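Long-range contacts in putative hydrolase (Agrobacterium vitis, PDB 3LLC), which probably acts as an acyl-protein thioesterase and acyl-glucuronide esterase, hydrolysing fatty-acyl groups from proteins on an alpha/beta-hydrolase scaffold: residues I89-L93 against M115-I119; P147-D152 against G193-M199. All coordinates share one frame; numbering follows the deposited sequence. Where two conformers were deposited one is given.

In the fold
Both contacts are largely buried and meet at helix 115-128, but they differ in depth and chemistry. Interaction 1, about 6 Å from the centre of the chain, packs the first turns of helices 89-103 and 115-128 through apolar and aromatic side chains alone. Interaction 2, about 14 Å from that centre, fastens the 147-152 segment after strand 136-143 to the end of helix 187-195 and the loop beyond it, using two carboxylates, a salt bridge and two waters, with R194 and R197 on the more exposed side. W118 joins them: I89 covers its ring in 89-93/115-119, while its NE1 hydrogen-bonds the backbone O of N196.

Interaction 1. Residues I89-L93 against M115-I119; sequences ISRWL and MGGWI
I89 opens the packing between the first turns of two helices of the alpha/beta-hydrolase fold, 89-103 and 115-128, the latter starting at what is probably the nucleophile elbow, a GxSxG turn ending at G116. The short axes approach to 10.6 Å and cross at -72°, and I89, W92 and L93 meet M115, W118 and I119. I89 places CG1, anti to the carbonyl carbon, over the six-membered ring of W118, 3.9 Å from its centroid and close to the ring normal, a CH-pi contact. CD1 lies over the same face and also meets SE of M115, a selenomethionine. W118 is held at its polar end as well, by a hydrogen bond from NE1 to the backbone O of N196.

One turn on, the benzo-ring atoms CE3 and CZ3 of W92 meet SE and CE of M115. SE comes within 3.5 Å of W92 CE3 and lies oblique to the ring, 58° off the normal, in a Met-aromatic contact. M115 runs extended as far as SE and bends only at chi3 (83°), which lets CE approach the same ring atoms. Its side chain lies near the probable Ser-His-Asp triad, and its N hydrogen-bonds a tetraethylene glycol, probably from the crystallisation liquor. S75 O accepts from W92 NE1. W92 CB meets I119 CD1.

L93 closes the segment where the backbones draw nearest. Its side chain and that of I119 pass in opposite directions; in one of two modelled I119 conformers, CG2 rests 3.9 Å from L93 CA and 4.0 Å from L93 CD1.

Interaction 2. Residues P147-D152 against G193-M199; sequences PDFTSD and GRANRVM. With EDO (1,2-ethanediol), chain C; EDO (1,2-ethanediol), chain D.
The guanidinium of R197 has S151 OG over one face, 3.3 Å above its plane and offset toward the rim, not hydrogen-bonded to NE. At its edge lie D148 OD2, 4.3 Å from R197 NE and beyond a salt bridge, and, in plane, a water that accepts from NE and donates to OD2 of D148 and D152. Extended from CG to NE, R197 carries NH2 to D152 OD1 at 3.0 Å, a salt bridge with a weak hydrogen bond and planes 60° apart. D152 OD1 also accepts from S151 OG, above the carboxylate plane, while OD2 pairs with K227. The R194 guanidinium has S151 CB over one face and a salt bridge to E155.

The D148 carboxylate grips two successive amides: V198 N reaches OD1 at 2.8 Å, nearly straight (168°), and M199 N the syn lone pair of OD2, also at 2.8 Å. With CG anti to the carbonyl carbon (chi1 -53°), D148 spends both oxygens on the loop instead of capping its own helix, holding the 197-199 backbone in place. G193 CA lies 3.4 Å from T150 OG1, and a second water donates to S151 OG and G193 O. P147 CB meets V198 CG2 at 3.8 Å. V198 O accepts from O2 of one ethanediol (2.7 Å), probably from the crystallisation liquor; another bonds A195 O and R197 O weakly.

The contact ties the start of helix 149-154 to the end of helix 187-195 and the following loop, with W118 of helix 115-128 beside D148 and T150, and helix 222-230 beside M199.

Interaction 1. Residues I89-L93 against M115-I119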
loop_
_atom_site.group_PDB
_atom_site.type_symbol
_atom_site.label_atom_id
_atom_site.label_comp_id
_atom_site.label_asym_id
_atom_site.label_seq_id
_atom_site.Cartn_x
_atom_site.Cartn_y
_atom_site.Cartn_z
ATOM N N ILE A 89 10.985 2.044 -0.219
ATOM C CA ILE A 89 9.998 1.435 -1.082
ATOM C C ILE A 89 10.481 0.044 -1.555
ATOM O O ILE A 89 9.681 -0.918 -1.514
ATOM C CB ILE A 89 9.597 2.338 -2.267
ATOM C CG1 ILE A 89 9.015 3.694 -1.796
ATOM C CG2 ILE A 89 8.571 1.662 -3.153
ATOM C CD1 ILE A 89 7.758 3.578 -1.017
ATOM N N SER A 90 11.735 -0.075 -1.995
ATOM C CA SER A 90 12.241 -1.386 -2.432
ATOM C C SER A 90 12.133 -2.473 -1.342
ATOM O O SER A 90 11.723 -3.620 -1.625
ATOM C CB SER A 90 13.675 -1.314 -2.951
ATOM O OG SER A 90 13.768 -0.559 -4.156
ATOM N N ARG A 91 12.544 -2.148 -0.103
ATOM C CA ARG A 91 12.500 -3.125 1.000
ATOM C C ARG A 91 11.073 -3.499 1.405
ATOM O O ARG A 91 10.781 -4.677 1.698
ATOM C CB ARG A 91 13.286 -2.625 2.242
ATOM C CG ARG A 91 14.780 -2.802 2.078
ATOM C CD ARG A 91 15.584 -2.063 3.106
ATOM N NE ARG A 91 15.341 -2.409 4.511
ATOM C CZ ARG A 91 15.909 -3.418 5.179
ATOM N NH1 ARG A 91 16.725 -4.288 4.582
ATOM N NH2 ARG A 91 15.642 -3.572 6.475
ATOM N N TRP A 92 10.174 -2.507 1.415
ATOM C CA TRP A 92 8.785 -2.735 1.814
ATOM C C TRP A 92 8.017 -3.508 0.727
ATOM O O TRP A 92 7.196 -4.368 1.036
ATOM C CB TRP A 92 8.103 -1.398 2.170
ATOM C CG TRP A 92 8.680 -0.794 3.467
ATOM C CD1 TRP A 92 9.125 -1.486 4.548
ATOM C CD2 TRP A 92 8.826 0.612 3.812
ATOM N NE1 TRP A 92 9.553 -0.621 5.545
ATOM C CE2 TRP A 92 9.372 0.664 5.123
ATOM C CE3 TRP A 92 8.561 1.806 3.146
ATOM C CZ2 TRP A 92 9.640 1.880 5.784
ATOM C CZ3 TRP A 92 8.851 3.015 3.792
ATOM C CH2 TRP A 92 9.396 3.035 5.088
ATOM N N LEU A 93 8.364 -3.266 -0.534
ATOM C CA LEU A 93 7.851 -4.071 -1.636
ATOM C C LEU A 93 8.344 -5.516 -1.530
ATOM O O LEU A 93 7.555 -6.454 -1.734
ATOM C CB LEU A 93 8.283 -3.467 -2.984
ATOM C CG LEU A 93 8.034 -4.327 -4.241
ATOM C CD1 LEU A 93 6.496 -4.564 -4.467
ATOM C CD2 LEU A 93 8.664 -3.608 -5.500
HETATM N N MSE A 115 0.806 5.193 0.656
HETATM C CA MSE A 115 2.039 4.514 0.174
HETATM C C MSE A 115 1.740 3.073 -0.280
HETATM O O MSE A 115 2.399 2.556 -1.178
HETATM C CB MSE A 115 3.137 4.513 1.245
HETATM C CG MSE A 115 4.362 3.697 0.903
HETATM SE SE MSE A 115 5.718 3.666 2.288
HETATM C CE MSE A 115 5.019 2.283 3.422
ATOM N N GLY A 116 0.777 2.420 0.368
ATOM C CA GLY A 116 0.427 1.042 0.040
ATOM C C GLY A 116 -0.118 0.899 -1.389
ATOM O O GLY A 116 -0.016 -0.170 -1.997
ATOM N N GLY A 117 -0.714 1.972 -1.920
ATOM C CA GLY A 117 -1.130 2.049 -3.328
ATOM C C GLY A 117 0.029 2.045 -4.303
ATOM O O GLY A 117 -0.040 1.421 -5.378
ATOM N N TRP A 118 1.123 2.717 -3.927
ATOM C CA TRP A 118 2.378 2.669 -4.728
ATOM C C TRP A 118 2.916 1.247 -4.720
ATOM O O TRP A 118 3.287 0.700 -5.771
ATOM C CB TRP A 118 3.430 3.629 -4.107
ATOM C CG TRP A 118 4.704 3.893 -4.904
ATOM C CD1 TRP A 118 5.076 3.351 -6.088
ATOM C CD2 TRP A 118 5.737 4.825 -4.544
ATOM N NE1 TRP A 118 6.304 3.871 -6.483
ATOM C CE2 TRP A 118 6.724 4.775 -5.545
ATOM C CE3 TRP A 118 5.929 5.682 -3.458
ATOM C CZ2 TRP A 118 7.883 5.569 -5.506
ATOM C CZ3 TRP A 118 7.065 6.458 -3.411
ATOM C CH2 TRP A 118 8.035 6.407 -4.424
ATOM N N ILE A 119 2.978 0.653 -3.531
ATOM C CA ILE A 119 3.524 -0.699 -3.413
ATOM C C ILE A 119 2.623 -1.701 -4.176
ATOM O O ILE A 119 3.146 -2.594 -4.847
ATOM C CB ILE A 119 3.807 -1.077 -1.920
ATOM C CG1 ILE A 119 4.883 -0.132 -1.344
ATOM C CG2 ILE A 119 4.259 -2.556 -1.772
ATOM C CD1 ILE A 119 5.081 -0.258 0.158
#

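Interaction 2. Residues P147-D152 against G193-M199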
loop_
_atom_site.group_PDB
_atom_site.type_symbol
_atom_site.label_atom_id
_atom_site.label_comp_id
_atom_site.label_asym_id
_atom_site.label_seq_id
_atom_site.Cartn_x
_atom_site.Cartn_y
_atom_site.Cartn_z
ATOM N N PRO A 147 1.410 6.984 -5.412
ATOM C CA PRO A 147 2.550 6.611 -6.279
ATOM C C PRO A 147 3.524 7.761 -6.457
ATOM O O PRO A 147 3.109 8.909 -6.588
ATOM C CB PRO A 147 1.862 6.270 -7.635
ATOM C CG PRO A 147 0.564 7.062 -7.614
ATOM C CD PRO A 147 0.134 6.978 -6.132
ATOM N N ASP A 148 4.826 7.441 -6.515
ATOM C CA ASP A 148 5.880 8.395 -6.832
ATOM C C ASP A 148 5.838 9.621 -5.907
ATOM O O ASP A 148 6.209 10.711 -6.323
ATOM C CB ASP A 148 5.795 8.853 -8.290
ATOM C CG ASP A 148 5.751 7.660 -9.283
ATOM O OD1 ASP A 148 6.058 6.516 -8.825
ATOM O OD2 ASP A 148 5.437 7.900 -10.484
ATOM N N PHE A 149 5.440 9.415 -4.649
ATOM C CA PHE A 149 5.299 10.571 -3.750
ATOM C C PHE A 149 6.620 11.296 -3.506
ATOM O O PHE A 149 6.640 12.530 -3.319
ATOM C CB PHE A 149 4.513 10.234 -2.445
ATOM C CG PHE A 149 5.283 9.475 -1.387
ATOM C CD1 PHE A 149 6.245 10.081 -0.609
ATOM C CD2 PHE A 149 4.947 8.143 -1.094
ATOM C CE1 PHE A 149 6.902 9.358 0.392
ATOM C CE2 PHE A 149 5.613 7.435 -0.095
ATOM C CZ PHE A 149 6.565 8.037 0.635
ATOM N N THR A 150 7.740 10.563 -3.494
ATOM C CA THR A 150 9.044 11.188 -3.215
ATOM C C THR A 150 9.418 12.194 -4.303
ATOM O O THR A 150 9.810 13.312 -3.997
ATOM C CB THR A 150 10.175 10.135 -3.010
ATOM O OG1 THR A 150 10.296 9.336 -4.202
ATOM C CG2 THR A 150 9.870 9.234 -1.800
ATOM N N SER A 151 9.251 11.832 -5.583
ATOM C CA SER A 151 9.632 12.704 -6.661
ATOM C C SER A 151 8.539 13.736 -7.014
ATOM O O SER A 151 8.859 14.862 -7.459
ATOM C CB SER A 151 10.002 11.898 -7.937
ATOM O OG SER A 151 8.926 11.087 -8.368
ATOM N N ASP A 152 7.293 13.368 -6.840
ATOM C CA ASP A 152 6.171 14.181 -7.362
ATOM C C ASP A 152 5.518 15.082 -6.314
ATOM O O ASP A 152 5.020 16.126 -6.680
ATOM C CB ASP A 152 5.085 13.312 -7.996
ATOM C CG ASP A 152 5.561 12.570 -9.251
ATOM O OD1 ASP A 152 6.785 12.497 -9.496
ATOM O OD2 ASP A 152 4.676 12.018 -9.952
ATOM N N GLY A 193 13.086 6.022 -4.046
ATOM C CA GLY A 193 11.784 6.288 -4.590
ATOM C C GLY A 193 11.838 6.452 -6.121
ATOM O O GLY A 193 10.892 6.049 -6.810
ATOM N N ARG A 194 12.937 6.976 -6.641
ATOM C CA ARG A 194 13.122 7.122 -8.092
ATOM C C ARG A 194 13.358 5.758 -8.776
ATOM O O ARG A 194 12.950 5.564 -9.944
ATOM C CB ARG A 194 14.216 8.145 -8.442
ATOM C CG ARG A 194 13.669 9.592 -8.439
ATOM C CD ARG A 194 14.796 10.646 -8.557
ATOM N NE ARG A 194 14.209 11.990 -8.691
ATOM C CZ ARG A 194 13.860 12.573 -9.836
ATOM N NH1 ARG A 194 14.051 11.960 -11.004
ATOM N NH2 ARG A 194 13.345 13.804 -9.826
ATOM N N ALA A 195 14.017 4.840 -8.065
ATOM C CA ALA A 195 14.166 3.446 -8.541
ATOM C C ALA A 195 12.800 2.789 -8.746
ATOM O O ALA A 195 12.662 1.935 -9.586
ATOM C CB ALA A 195 15.046 2.597 -7.601
ATOM N N ASN A 196 11.784 3.198 -7.995
ATOM C CA ASN A 196 10.438 2.627 -8.053
ATOM C C ASN A 196 9.360 3.500 -8.739
ATOM O O ASN A 196 8.139 3.280 -8.584
ATOM C CB ASN A 196 9.999 2.281 -6.617
ATOM C CG ASN A 196 10.763 1.111 -6.050
ATOM O OD1 ASN A 196 10.417 -0.042 -6.340
ATOM N ND2 ASN A 196 11.817 1.382 -5.223
ATOM N N ARG A 197 9.804 4.500 -9.509
ATOM C CA ARG A 197 8.872 5.438 -10.105
ATOM C C ARG A 197 7.995 4.680 -11.120
ATOM O O ARG A 197 8.532 4.007 -12.023
ATOM C CB ARG A 197 9.628 6.586 -10.783
ATOM C CG ARG A 197 8.770 7.806 -11.147
ATOM C CD ARG A 197 9.633 8.936 -11.723
ATOM N NE ARG A 197 8.916 10.214 -11.674
ATOM C CZ ARG A 197 9.472 11.408 -11.850
ATOM N NH1 ARG A 197 10.761 11.533 -12.133
ATOM N NH2 ARG A 197 8.709 12.502 -11.741
ATOM N N VAL A 198 6.690 4.782 -10.961
ATOM C CA VAL A 198 5.719 4.054 -11.832
ATOM C C VAL A 198 5.003 4.895 -12.887
ATOM O O VAL A 198 4.545 4.333 -13.912
ATOM C CB VAL A 198 4.687 3.216 -10.998
ATOM C CG1 VAL A 198 5.394 2.151 -10.171
ATOM C CG2 VAL A 198 3.768 4.086 -10.098
HETATM N N MSE A 199 4.907 6.229 -12.691
HETATM C CA MSE A 199 4.186 7.099 -13.625
HETATM C C MSE A 199 5.062 7.839 -14.650
HETATM O O MSE A 199 4.603 8.793 -15.268
HETATM C CB MSE A 199 3.260 8.076 -12.857
HETATM C CG MSE A 199 2.201 7.358 -12.007
HETATM SE SE MSE A 199 0.851 8.602 -11.264
HETATM C CE MSE A 199 2.120 9.598 -10.148
HETATM C C1 EDO C . 6.414 1.995 -16.832
HETATM O O1 EDO C . 6.917 3.325 -16.721
HETATM C C2 EDO C . 5.158 1.928 -15.995
HETATM O O2 EDO C . 5.557 1.922 -14.648
HETATM C C1 EDO D . 10.172 0.841 -11.660
HETATM O O1 EDO D . 11.036 -0.290 -11.412
HETATM C C2 EDO D . 8.748 0.393 -11.943
HETATM O O2 EDO D . 8.296 0.862 -13.211
HETATM O O HOH W 1 5.967 10.302 -11.527
HETATM O O HOH W 2 9.208 8.471 -7.435
#